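Local atomic coordinates of import inner membrane translocase subunit TIM21 mitochondrial (PDB entry 2CIU), a protein that helps mitochondrial preprotein import as part of the inner-membrane TIM23 translocase, keeping it in close contact with the TOM complex of the outer membrane. Residues G36-T48 and M74-L86. Numbering follows the deposited sequence.
Sequences GKERLKAYGELIT and MRFHVESKKKIAL
K41 and E79 exchange two backbone hydrogen bonds, N to O each way, as do Y43 and H77, which makes 41-48 and 70-79 neighbouring antiparallel strands in the sheet of the Tim21 intermembrane-space domain. A42 and V78, the non-hydrogen-bonded pair between them, sit on the face opposite the Y43, H77 and E79 side chains, where A42 packs on F11 and V15 of helix 6-20. Y43 reaches across to the neighbouring strand. From CB its ring leans that way because CG lies between backbone N and carbonyl carbon (chi1 39°). CD1 and CE1 lie against H77 CB, CE1 at 3.5 Å; on the other side CE2 and CZ near E79 OE2, which lies close to the ring plane. The tip, OH, donates to E79 OE2 at 2.7 Å from above the carboxylate plane, with I84 CD1 against it at 3.5 Å. A phenylalanine here would probably leave E79 OE2 without its hydroxyl mate, relying on the water it shares with K41 NZ. Farther along, L46 CG rests on one face of the H77 imidazole and L86 CD1 on the opposite one. At the far end E38 OE2 takes the K81 amide through its syn lone pair, 2.7 Å from K81 N.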
loop_
_atom_site.group_PDB
_atom_site.type_symbol
_atom_site.label_atom_id
_atom_site.label_comp_id
_atom_site.label_asym_id
_atom_site.label_seq_id
_atom_site.Cartn_x
_atom_site.Cartn_y
_atom_site.Cartn_z
ATOM N N GLY A 36 20.380 -13.642 -3.573
ATOM C CA GLY A 36 19.268 -12.915 -4.160
ATOM C C GLY A 36 18.237 -12.472 -3.138
ATOM O O GLY A 36 18.292 -12.877 -1.979
ATOM N N LYS A 37 17.303 -11.634 -3.575
ATOM C CA LYS A 37 16.244 -11.129 -2.697
ATOM C C LYS A 37 15.010 -12.002 -2.834
ATOM O O LYS A 37 14.713 -12.501 -3.915
ATOM C CB LYS A 37 15.883 -9.683 -3.073
ATOM C CG LYS A 37 17.049 -8.712 -3.012
ATOM C CD LYS A 37 16.686 -7.323 -3.550
ATOM C CE LYS A 37 15.783 -6.554 -2.594
ATOM N NZ LYS A 37 15.487 -5.172 -3.086
ATOM N N GLU A 38 14.283 -12.180 -1.736
ATOM C CA GLU A 38 13.072 -12.980 -1.773
ATOM C C GLU A 38 12.058 -12.359 -2.723
ATOM O O GLU A 38 11.905 -11.129 -2.778
ATOM C CB GLU A 38 12.453 -13.074 -0.376
ATOM C CG GLU A 38 11.154 -13.875 -0.337
ATOM C CD GLU A 38 10.545 -13.974 1.059
ATOM O OE1 GLU A 38 11.233 -13.665 2.052
ATOM O OE2 GLU A 38 9.374 -14.388 1.152
ATOM N N ARG A 39 11.369 -13.209 -3.476
ATOM C CA ARG A 39 10.346 -12.741 -4.399
ATOM C C ARG A 39 9.048 -12.619 -3.607
ATOM O O ARG A 39 8.421 -13.621 -3.274
ATOM C CB ARG A 39 10.160 -13.739 -5.542
ATOM C CG ARG A 39 11.346 -13.786 -6.496
ATOM C CD ARG A 39 11.075 -14.716 -7.667
ATOM N NE ARG A 39 11.057 -16.121 -7.271
ATOM C CZ ARG A 39 12.140 -16.820 -6.944
ATOM N NH1 ARG A 39 13.336 -16.246 -6.967
ATOM N NH2 ARG A 39 12.029 -18.096 -6.598
ATOM N N LEU A 40 8.663 -11.389 -3.298
ATOM C CA LEU A 40 7.434 -11.154 -2.552
ATOM C C LEU A 40 6.207 -11.363 -3.432
ATOM O O LEU A 40 6.286 -11.344 -4.663
ATOM C CB LEU A 40 7.441 -9.739 -1.977
ATOM C CG LEU A 40 8.505 -9.440 -0.920
ATOM C CD1 LEU A 40 8.420 -7.979 -0.493
ATOM C CD2 LEU A 40 8.310 -10.362 0.271
ATOM N N LYS A 41 5.065 -11.565 -2.780
ATOM C CA LYS A 41 3.795 -11.800 -3.439
ATOM C C LYS A 41 2.836 -10.672 -3.041
ATOM O O LYS A 41 2.938 -10.144 -1.936
ATOM C CB LYS A 41 3.258 -13.148 -2.972
ATOM C CG LYS A 41 1.943 -13.566 -3.574
ATOM C CD LYS A 41 1.540 -14.927 -3.021
ATOM C CE LYS A 41 0.276 -15.443 -3.659
ATOM N NZ LYS A 41 0.019 -16.848 -3.215
ATOM N N ALA A 42 1.945 -10.293 -3.949
ATOM C CA ALA A 42 0.988 -9.226 -3.671
ATOM C C ALA A 42 -0.383 -9.558 -4.237
ATOM O O ALA A 42 -0.508 -10.237 -5.254
ATOM C CB ALA A 42 1.493 -7.890 -4.256
ATOM N N TYR A 43 -1.421 -9.068 -3.568
ATOM C CA TYR A 43 -2.787 -9.310 -3.997
ATOM C C TYR A 43 -3.695 -8.317 -3.304
ATOM O O TYR A 43 -3.242 -7.574 -2.424
ATOM C CB TYR A 43 -3.229 -10.752 -3.683
ATOM C CG TYR A 43 -2.740 -11.299 -2.360
ATOM C CD1 TYR A 43 -3.295 -10.864 -1.153
ATOM C CD2 TYR A 43 -1.693 -12.235 -2.303
ATOM C CE1 TYR A 43 -2.828 -11.338 0.074
ATOM C CE2 TYR A 43 -1.213 -12.707 -1.072
ATOM C CZ TYR A 43 -1.792 -12.251 0.114
ATOM O OH TYR A 43 -1.329 -12.679 1.337
ATOM N N GLY A 44 -4.956 -8.314 -3.718
ATOM C CA GLY A 44 -5.940 -7.403 -3.159
ATOM C C GLY A 44 -6.242 -7.652 -1.699
ATOM O O GLY A 44 -5.771 -8.593 -1.087
ATOM N N GLU A 45 -7.067 -6.782 -1.140
ATOM C CA GLU A 45 -7.452 -6.871 0.258
ATOM C C GLU A 45 -8.042 -8.227 0.651
ATOM O O GLU A 45 -8.938 -8.743 -0.015
ATOM C CB GLU A 45 -8.454 -5.749 0.533
ATOM C CG GLU A 45 -8.963 -5.636 1.933
ATOM C CD GLU A 45 -9.774 -4.369 2.101
ATOM O OE1 GLU A 45 -10.560 -4.047 1.185
ATOM O OE2 GLU A 45 -9.630 -3.701 3.142
ATOM N N LEU A 46 -7.535 -8.792 1.740
ATOM C CA LEU A 46 -8.019 -10.075 2.234
ATOM C C LEU A 46 -9.332 -9.882 2.966
ATOM O O LEU A 46 -9.432 -9.039 3.860
ATOM C CB LEU A 46 -7.008 -10.713 3.186
ATOM C CG LEU A 46 -5.707 -11.166 2.519
ATOM C CD1 LEU A 46 -4.738 -11.676 3.583
ATOM C CD2 LEU A 46 -6.010 -12.257 1.494
ATOM N N ILE A 47 -10.333 -10.655 2.569
ATOM C CA ILE A 47 -11.643 -10.584 3.199
ATOM C C ILE A 47 -12.031 -11.991 3.628
ATOM O O ILE A 47 -11.529 -12.988 3.096
ATOM C CB ILE A 47 -12.700 -10.002 2.231
ATOM C CG1 ILE A 47 -12.766 -10.838 0.951
ATOM C CG2 ILE A 47 -12.334 -8.552 1.883
ATOM C CD1 ILE A 47 -13.881 -10.420 -0.001
ATOM N N THR A 48 -12.922 -12.079 4.599
ATOM C CA THR A 48 -13.330 -13.381 5.092
ATOM C C THR A 48 -14.777 -13.368 5.546
ATOM O O THR A 48 -15.307 -12.322 5.922
ATOM C CB THR A 48 -12.445 -13.798 6.279
ATOM O OG1 THR A 48 -12.888 -15.054 6.803
ATOM C CG2 THR A 48 -12.515 -12.751 7.380
ATOM N N MET A 74 -6.992 2.795 -1.787
ATOM C CA MET A 74 -6.727 1.430 -2.204
ATOM C C MET A 74 -5.988 0.675 -1.119
ATOM O O MET A 74 -5.056 1.205 -0.503
ATOM C CB MET A 74 -5.884 1.423 -3.481
ATOM C CG MET A 74 -5.492 0.015 -3.938
ATOM S SD MET A 74 -4.457 0.029 -5.443
ATOM C CE MET A 74 -5.708 0.160 -6.676
ATOM N N ARG A 75 -6.421 -0.555 -0.872
ATOM C CA ARG A 75 -5.753 -1.394 0.103
ATOM C C ARG A 75 -5.354 -2.692 -0.574
ATOM O O ARG A 75 -6.099 -3.232 -1.383
ATOM C CB ARG A 75 -6.661 -1.677 1.302
ATOM C CG ARG A 75 -6.794 -0.437 2.147
ATOM C CD ARG A 75 -7.521 -0.647 3.436
ATOM N NE ARG A 75 -7.413 0.586 4.206
ATOM C CZ ARG A 75 -7.992 0.801 5.379
ATOM N NH1 ARG A 75 -8.740 -0.138 5.942
ATOM N NH2 ARG A 75 -7.814 1.966 5.985
ATOM N N PHE A 76 -4.154 -3.167 -0.263
ATOM C CA PHE A 76 -3.696 -4.434 -0.820
ATOM C C PHE A 76 -2.672 -5.032 0.130
ATOM O O PHE A 76 -2.301 -4.413 1.122
ATOM C CB PHE A 76 -3.118 -4.252 -2.242
ATOM C CG PHE A 76 -1.908 -3.369 -2.316
ATOM C CD1 PHE A 76 -0.625 -3.889 -2.119
ATOM C CD2 PHE A 76 -2.042 -2.015 -2.605
ATOM C CE1 PHE A 76 0.497 -3.067 -2.217
ATOM C CE2 PHE A 76 -0.927 -1.191 -2.703
ATOM C CZ PHE A 76 0.348 -1.715 -2.511
ATOM N N HIS A 77 -2.229 -6.250 -0.149
ATOM C CA HIS A 77 -1.270 -6.882 0.727
ATOM C C HIS A 77 -0.008 -7.256 -0.002
ATOM O O HIS A 77 -0.019 -7.421 -1.216
ATOM C CB HIS A 77 -1.834 -8.175 1.320
ATOM C CG HIS A 77 -2.979 -7.970 2.262
ATOM N ND1 HIS A 77 -4.294 -7.936 1.849
ATOM C CD2 HIS A 77 -3.003 -7.805 3.605
ATOM C CE1 HIS A 77 -5.078 -7.763 2.901
ATOM N NE2 HIS A 77 -4.318 -7.684 3.977
ATOM N N VAL A 78 1.066 -7.385 0.771
ATOM C CA VAL A 78 2.362 -7.827 0.265
ATOM C C VAL A 78 2.746 -8.915 1.256
ATOM O O VAL A 78 2.750 -8.701 2.473
ATOM C CB VAL A 78 3.413 -6.698 0.243
ATOM C CG1 VAL A 78 4.777 -7.270 -0.165
ATOM C CG2 VAL A 78 2.990 -5.617 -0.758
ATOM N N GLU A 79 3.053 -10.095 0.731
ATOM C CA GLU A 79 3.359 -11.242 1.567
ATOM C C GLU A 79 4.734 -11.856 1.353
ATOM O O GLU A 79 5.144 -12.073 0.215
ATOM C CB GLU A 79 2.306 -12.330 1.328
ATOM C CG GLU A 79 2.585 -13.627 2.090
ATOM C CD GLU A 79 1.597 -14.739 1.797
ATOM O OE1 GLU A 79 1.812 -15.857 2.308
ATOM O OE2 GLU A 79 0.608 -14.520 1.069
ATOM N N SER A 80 5.433 -12.119 2.452
ATOM C CA SER A 80 6.735 -12.794 2.392
ATOM C C SER A 80 6.459 -14.175 2.970
ATOM O O SER A 80 5.346 -14.456 3.409
ATOM C CB SER A 80 7.779 -12.088 3.260
ATOM O OG SER A 80 7.448 -12.189 4.637
ATOM N N LYS A 81 7.463 -15.044 2.977
ATOM C CA LYS A 81 7.265 -16.378 3.536
ATOM C C LYS A 81 6.965 -16.331 5.043
ATOM O O LYS A 81 6.486 -17.309 5.619
ATOM C CB LYS A 81 8.515 -17.237 3.302
ATOM C CG LYS A 81 8.795 -17.543 1.842
ATOM C CD LYS A 81 10.178 -18.165 1.683
ATOM C CE LYS A 81 10.568 -18.276 0.217
ATOM N NZ LYS A 81 12.014 -18.603 0.066
ATOM N N LYS A 82 7.240 -15.196 5.682
ATOM C CA LYS A 82 7.017 -15.092 7.119
ATOM C C LYS A 82 5.952 -14.104 7.584
ATOM O O LYS A 82 5.417 -14.255 8.681
ATOM C CB LYS A 82 8.331 -14.747 7.823
ATOM C CG LYS A 82 9.477 -15.676 7.458
ATOM C CD LYS A 82 10.679 -15.491 8.361
ATOM C CE LYS A 82 10.436 -16.134 9.718
ATOM N NZ LYS A 82 11.703 -16.332 10.478
ATOM N N LYS A 83 5.637 -13.110 6.762
ATOM C CA LYS A 83 4.672 -12.089 7.176
ATOM C C LYS A 83 3.774 -11.574 6.061
ATOM O O LYS A 83 4.089 -11.688 4.878
ATOM C CB LYS A 83 5.432 -10.890 7.750
ATOM C CG LYS A 83 6.388 -11.204 8.886
ATOM C CD LYS A 83 5.665 -11.575 10.172
ATOM C CE LYS A 83 4.982 -10.375 10.796
ATOM N NZ LYS A 83 4.449 -10.704 12.152
ATOM N N ILE A 84 2.640 -10.994 6.449
ATOM C CA ILE A 84 1.737 -10.395 5.483
ATOM C C ILE A 84 1.523 -8.950 5.922
ATOM O O ILE A 84 1.186 -8.690 7.082
ATOM C CB ILE A 84 0.380 -11.112 5.430
ATOM C CG1 ILE A 84 0.560 -12.516 4.852
ATOM C CG2 ILE A 84 -0.596 -10.317 4.572
ATOM C CD1 ILE A 84 -0.728 -13.319 4.764
ATOM N N ALA A 85 1.747 -8.015 5.008
ATOM C CA ALA A 85 1.553 -6.604 5.318
ATOM C C ALA A 85 0.278 -6.119 4.648
ATOM O O ALA A 85 -0.126 -6.641 3.613
ATOM C CB ALA A 85 2.744 -5.778 4.807
ATOM N N LEU A 86 -0.376 -5.143 5.276
ATOM C CA LEU A 86 -1.545 -4.514 4.691
ATOM C C LEU A 86 -1.043 -3.135 4.289
ATOM O O LEU A 86 -0.450 -2.434 5.099
ATOM C CB LEU A 86 -2.679 -4.378 5.716
ATOM C CG LEU A 86 -3.887 -3.548 5.253
ATOM C CD1 LEU A 86 -4.477 -4.093 3.962
ATOM C CD2 LEU A 86 -4.931 -3.584 6.344
HETATM O O HOH W 1 -0.425 -16.644 -0.213
HETATM O O HOH W 2 -10.983 -1.719 4.189
#